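Local atomic coordinates of TrwG component of type IV secretion system (Bartonella birtlesii, PDB entry 4JF8), a protein that belongs to the VirB8 family of type IV secretion system components and probably contributes, through this soluble domain, to assembly of the membrane-embedded secretion machine. Residues 43-48 and 143-148; 72-77 and 162-167. All coordinates share one frame; numbering follows the deposited sequence.

Contact 1 (43-48 and 143-148); sequences VVDRYW and IGYTYV. With EDO (1,2-ethanediol), chain D.
Asp45, on the inward side of helix 42-57, reaches two tyrosines of strand 137-147 and exemplifies how a buried carboxylate can fasten a helix to a sheet. Tyr147 OH donates to Asp45 OD1 at 2.7 Å, and Tyr145 OH donates to Asp45 OD2 at 2.6 Å. Neither donor lies in the carboxylate plane; both hydroxyls come from above it. The rings are turned differently: that of Tyr145 stands almost perpendicular to the carboxylate, at 81°, whereas that of Tyr147 is inclined by only 30°. Tyr145 can aim its hydroxyl at the acid because its CG sits between backbone N and carbonyl carbon (chi1 68°). Two residues apart on one strand, the tyrosines bridge a wide gap, since the axes of the segments come no closer than 10.9 Å.

Between the two segments the fit is looser on the side of the subunit interface, where the second copy and the diol supply further neighbours. Here Trp48 CD1 lies 4.0 Å from Tyr147 CE2, and Val44 CG1 comes only to 3.9 Å from Tyr147 OH. Trp48 turns its NE1 to a 1,2-ethanediol molecule, probably from the crystallisation liquor, and donates to its O2 at 2.9 Å. The same diol is hydrogen-bonded to Trp48 of the second subunit, so it occupies a place between the two copies, close to where their Tyr47 hydroxyls are hydrogen-bonded to each other.

The contact places the first long helix against the curved antiparallel sheet, the framework of the NTF2-like VirB8 domain. Asp45 has further partners just ahead of its helix: the backbone N of Tyr40 at OD1 and the hydroxyl of Ser39 at OD2. With two partners on each oxygen, the carboxylate is fixed in rotation, and its burial is compensated by a set of polar contacts that would favour the ionised form.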
# COMPACT_ATOMS: atom_id res chain seq x y z
N VAL A 43 -10.33 5.84 12.99
CA VAL A 43 -10.17 5.79 11.53
C VAL A 43 -8.70 5.51 11.14
O VAL A 43 -8.42 4.68 10.27
CB VAL A 43 -10.75 7.07 10.86
CG1 VAL A 43 -10.46 7.09 9.38
CG2 VAL A 43 -12.25 7.14 11.06
N VAL A 44 -7.76 6.18 11.79
CA VAL A 44 -6.35 5.95 11.51
C VAL A 44 -5.90 4.58 12.00
O VAL A 44 -5.20 3.86 11.28
CB VAL A 44 -5.46 7.09 12.03
CG1 VAL A 44 -4.00 6.71 11.94
CG2 VAL A 44 -5.77 8.37 11.23
N ASP A 45 -6.33 4.17 13.19
CA ASP A 45 -5.93 2.86 13.68
C ASP A 45 -6.48 1.78 12.73
O ASP A 45 -5.79 0.82 12.39
CB ASP A 45 -6.45 2.59 15.09
CG ASP A 45 -5.74 3.39 16.17
OD1 ASP A 45 -4.88 4.24 15.91
OD2 ASP A 45 -6.13 3.19 17.37
N ARG A 46 -7.73 1.93 12.28
CA ARG A 46 -8.31 0.95 11.35
C ARG A 46 -7.52 0.89 10.05
O ARG A 46 -7.33 -0.19 9.50
CB ARG A 46 -9.78 1.25 11.06
CG ARG A 46 -10.72 0.85 12.20
CD ARG A 46 -12.16 1.12 11.84
NE ARG A 46 -13.04 0.39 12.74
CZ ARG A 46 -14.30 0.71 13.02
NH1 ARG A 46 -14.88 1.78 12.47
NH2 ARG A 46 -14.98 -0.04 13.86
N TYR A 47 -7.05 2.03 9.55
CA TYR A 47 -6.22 2.05 8.34
C TYR A 47 -5.00 1.15 8.52
O TYR A 47 -4.73 0.28 7.66
CB TYR A 47 -5.79 3.47 8.00
CG TYR A 47 -4.81 3.55 6.86
CD1 TYR A 47 -5.25 3.49 5.55
CD2 TYR A 47 -3.43 3.60 7.09
CE1 TYR A 47 -4.35 3.53 4.49
CE2 TYR A 47 -2.53 3.64 6.03
CZ TYR A 47 -3.00 3.59 4.74
OH TYR A 47 -2.12 3.62 3.67
N TRP A 48 -4.26 1.35 9.60
CA TRP A 48 -3.04 0.57 9.84
C TRP A 48 -3.31 -0.90 10.13
O TRP A 48 -2.60 -1.78 9.62
CB TRP A 48 -2.16 1.22 10.91
CG TRP A 48 -1.57 2.48 10.38
CD1 TRP A 48 -1.91 3.76 10.73
CD2 TRP A 48 -0.58 2.59 9.35
NE1 TRP A 48 -1.20 4.65 9.97
CE2 TRP A 48 -0.38 3.96 9.11
CE3 TRP A 48 0.13 1.66 8.59
CZ2 TRP A 48 0.52 4.42 8.13
CZ3 TRP A 48 1.03 2.12 7.65
CH2 TRP A 48 1.21 3.48 7.43
N ILE A 143 -4.92 -8.44 18.00
CA ILE A 143 -3.74 -7.64 17.67
C ILE A 143 -3.45 -6.64 18.77
O ILE A 143 -4.33 -5.89 19.20
CB ILE A 143 -3.95 -6.87 16.36
CG1 ILE A 143 -4.47 -7.82 15.28
CG2 ILE A 143 -2.65 -6.21 15.92
CD1 ILE A 143 -4.65 -7.19 13.92
N GLY A 144 -2.20 -6.63 19.24
CA GLY A 144 -1.73 -5.55 20.10
C GLY A 144 -0.89 -4.64 19.24
O GLY A 144 -0.13 -5.10 18.37
N TYR A 145 -1.01 -3.34 19.46
CA TYR A 145 -0.31 -2.35 18.62
C TYR A 145 -0.02 -1.09 19.39
O TYR A 145 -0.62 -0.83 20.44
CB TYR A 145 -1.09 -2.05 17.33
CG TYR A 145 -2.39 -1.32 17.54
CD1 TYR A 145 -2.48 0.05 17.44
CD2 TYR A 145 -3.56 -2.03 17.84
CE1 TYR A 145 -3.69 0.72 17.61
CE2 TYR A 145 -4.77 -1.37 18.03
CZ TYR A 145 -4.83 0.00 17.89
OH TYR A 145 -6.04 0.66 18.06
N THR A 146 0.90 -0.30 18.87
CA THR A 146 1.31 0.96 19.46
C THR A 146 1.88 1.81 18.33
O THR A 146 2.08 1.34 17.21
CB THR A 146 2.36 0.74 20.56
OG1 THR A 146 2.52 1.95 21.32
CG2 THR A 146 3.70 0.29 19.99
N TYR A 147 2.14 3.06 18.64
CA TYR A 147 2.84 3.97 17.72
C TYR A 147 4.07 4.49 18.44
O TYR A 147 3.95 5.10 19.50
CB TYR A 147 1.95 5.14 17.31
CG TYR A 147 0.70 4.76 16.53
CD1 TYR A 147 -0.48 4.41 17.18
CD2 TYR A 147 0.71 4.79 15.15
CE1 TYR A 147 -1.61 4.11 16.47
CE2 TYR A 147 -0.43 4.49 14.42
CZ TYR A 147 -1.58 4.15 15.08
OH TYR A 147 -2.73 3.91 14.34
N VAL A 148 5.23 4.25 17.85
CA VAL A 148 6.51 4.56 18.50
C VAL A 148 7.13 5.86 18.01
O VAL A 148 8.17 6.26 18.52
CB VAL A 148 7.52 3.40 18.39
CG1 VAL A 148 6.90 2.11 18.94
CG2 VAL A 148 8.04 3.20 16.98
C1 EDO D . -1.08 7.89 7.22
O1 EDO D . -1.27 9.30 7.39
C2 EDO D . -2.24 7.18 7.91
O2 EDO D . -2.04 7.35 9.32

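Contact 2 (72-77 and 162-167); sequences ALLSTA and LGFQVT
Leu74 meets the Phe164 ring at its edge, close to the ring plane, with Leu74 CB 4.1 Å from Phe164 CD2; the two side chains cross at about a right angle. Trp48 of helix 42-57 lies against the same phenyl ring with its plane inclined by only about 25°, and Tyr147 joins it in an edge-to-face pair. Phe164 CG is anti to the backbone N (chi1 177°), which carries the ring into this aromatic cluster.

Alongside the rings, the backbones are joined by a single parallel beta bridge, Ser75 with Val166. Val166 N donates to Leu74 O at 2.8 Å, and Thr76 N donates to Val166 O at 3.1 Å; both bonds are nearly straight. Within the NTF2-like fold, strand 164-173 is the outermost strand on this side of the antiparallel sheet. The link between helices 64-73 and 77-85 thus lies along its outer edge, while Gln165 and Thr167 bond to strand 137-147 on the inner one. A CA-H...O contact from Gln165 CA to Leu74 O, 3.4 Å, adds to the bridge.

Thr76 is also the N-cap of helix 77-85, its OG1 hydrogen-bonded to Val79 N. From the same position OG1 makes a weak bond of 3.4 Å to Val166 O, which therefore receives both the amide and the hydroxyl of Thr76. The methyl CG2 of Thr76 rests 3.8 Å from CG2 of Thr167, at the solvent-facing end. Ser75 points away from the strand, its OG hydrogen-bonded to Tyr52 OH and to Thr71 O.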
# COMPACT_ATOMS: atom_id res chain seq x y z
N ALA A 72 6.81 -6.90 7.71
CA ALA A 72 8.01 -6.78 8.53
C ALA A 72 8.19 -5.37 9.08
O ALA A 72 8.51 -5.18 10.25
CB ALA A 72 9.24 -7.21 7.74
N LEU A 73 7.96 -4.38 8.22
CA LEU A 73 8.14 -2.98 8.64
C LEU A 73 7.23 -2.61 9.80
O LEU A 73 7.61 -1.87 10.70
CB LEU A 73 7.87 -2.08 7.44
CG LEU A 73 8.08 -0.58 7.67
CD1 LEU A 73 9.54 -0.23 7.90
CD2 LEU A 73 7.46 0.18 6.51
N LEU A 74 6.01 -3.13 9.77
CA LEU A 74 4.98 -2.77 10.73
C LEU A 74 4.95 -3.63 11.97
O LEU A 74 4.05 -3.47 12.79
CB LEU A 74 3.61 -2.77 10.03
CG LEU A 74 3.42 -1.84 8.83
CD1 LEU A 74 1.98 -1.94 8.38
CD2 LEU A 74 3.80 -0.40 9.17
N SER A 75 5.95 -4.51 12.13
CA SER A 75 6.03 -5.44 13.26
C SER A 75 7.21 -5.11 14.14
O SER A 75 8.29 -4.80 13.65
CB SER A 75 6.21 -6.86 12.74
OG SER A 75 5.13 -7.29 11.90
N THR A 76 7.05 -5.23 15.46
CA THR A 76 8.21 -5.18 16.34
C THR A 76 9.14 -6.32 16.01
O THR A 76 8.76 -7.29 15.35
CB THR A 76 7.82 -5.34 17.82
OG1 THR A 76 7.22 -6.64 17.98
CG2 THR A 76 6.90 -4.21 18.32
N ALA A 77 10.37 -6.24 16.51
CA ALA A 77 11.35 -7.29 16.28
C ALA A 77 10.83 -8.67 16.67
O ALA A 77 10.99 -9.64 15.94
CB ALA A 77 12.63 -6.95 17.02
N LEU A 162 4.11 7.25 11.33
CA LEU A 162 3.78 7.36 12.74
C LEU A 162 4.47 6.34 13.60
O LEU A 162 4.30 6.34 14.83
CB LEU A 162 2.27 7.26 12.92
CG LEU A 162 1.41 8.18 12.07
CD1 LEU A 162 -0.05 7.91 12.37
CD2 LEU A 162 1.75 9.63 12.31
N GLY A 163 5.21 5.42 12.99
CA GLY A 163 5.81 4.34 13.75
C GLY A 163 4.80 3.36 14.27
O GLY A 163 4.93 2.86 15.39
N PHE A 164 3.77 3.06 13.47
CA PHE A 164 2.87 1.98 13.82
C PHE A 164 3.65 0.68 13.97
O PHE A 164 4.44 0.34 13.11
CB PHE A 164 1.81 1.82 12.72
CG PHE A 164 0.85 0.67 12.94
CD1 PHE A 164 -0.22 0.79 13.83
CD2 PHE A 164 0.99 -0.51 12.24
CE1 PHE A 164 -1.12 -0.25 14.02
CE2 PHE A 164 0.10 -1.54 12.44
CZ PHE A 164 -0.95 -1.40 13.31
N GLN A 165 3.40 -0.03 15.06
CA GLN A 165 4.06 -1.29 15.36
C GLN A 165 3.08 -2.26 15.97
O GLN A 165 2.44 -1.95 16.99
CB GLN A 165 5.24 -1.11 16.32
CG GLN A 165 6.40 -0.32 15.76
CD GLN A 165 7.20 -1.11 14.75
OE1 GLN A 165 6.85 -1.19 13.54
NE2 GLN A 165 8.26 -1.70 15.21
N VAL A 166 2.96 -3.42 15.34
CA VAL A 166 2.22 -4.54 15.92
C VAL A 166 3.13 -5.19 16.94
O VAL A 166 4.24 -5.65 16.60
CB VAL A 166 1.75 -5.51 14.85
CG1 VAL A 166 1.22 -6.81 15.46
CG2 VAL A 166 0.70 -4.85 13.97
N THR A 167 2.66 -5.24 18.19
CA THR A 167 3.44 -5.76 19.32
C THR A 167 3.05 -7.19 19.68
O THR A 167 3.81 -7.88 20.36
CB THR A 167 3.24 -4.88 20.56
OG1 THR A 167 1.84 -4.86 20.89
CG2 THR A 167 3.76 -3.47 20.30

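How the contacts relate
Contacts 1 and 2 have centres about 9 Å apart and meet where strands 137-147 and 164-173 pair. Gly144 O and Thr167 N, 2.8 Å apart, form a probable hydrogen bond between them, as do Val148 N and Gly163 O, also at 2.8 Å. Side chains continue the connection, with Trp48 CB packed 3.5 Å from Phe164 CD1. The segments alternate along the chain, and because strands 137-147 and 164-173 are neighbours, one sheet receives helix 42-57 in contact 1 and the turn after helix 64-73 in contact 2. The ethanediol belongs to contact 1, at the subunit interface; Leu162, at the start of segment 162-167, also reaches that interface by packing on Val44 of the second subunit.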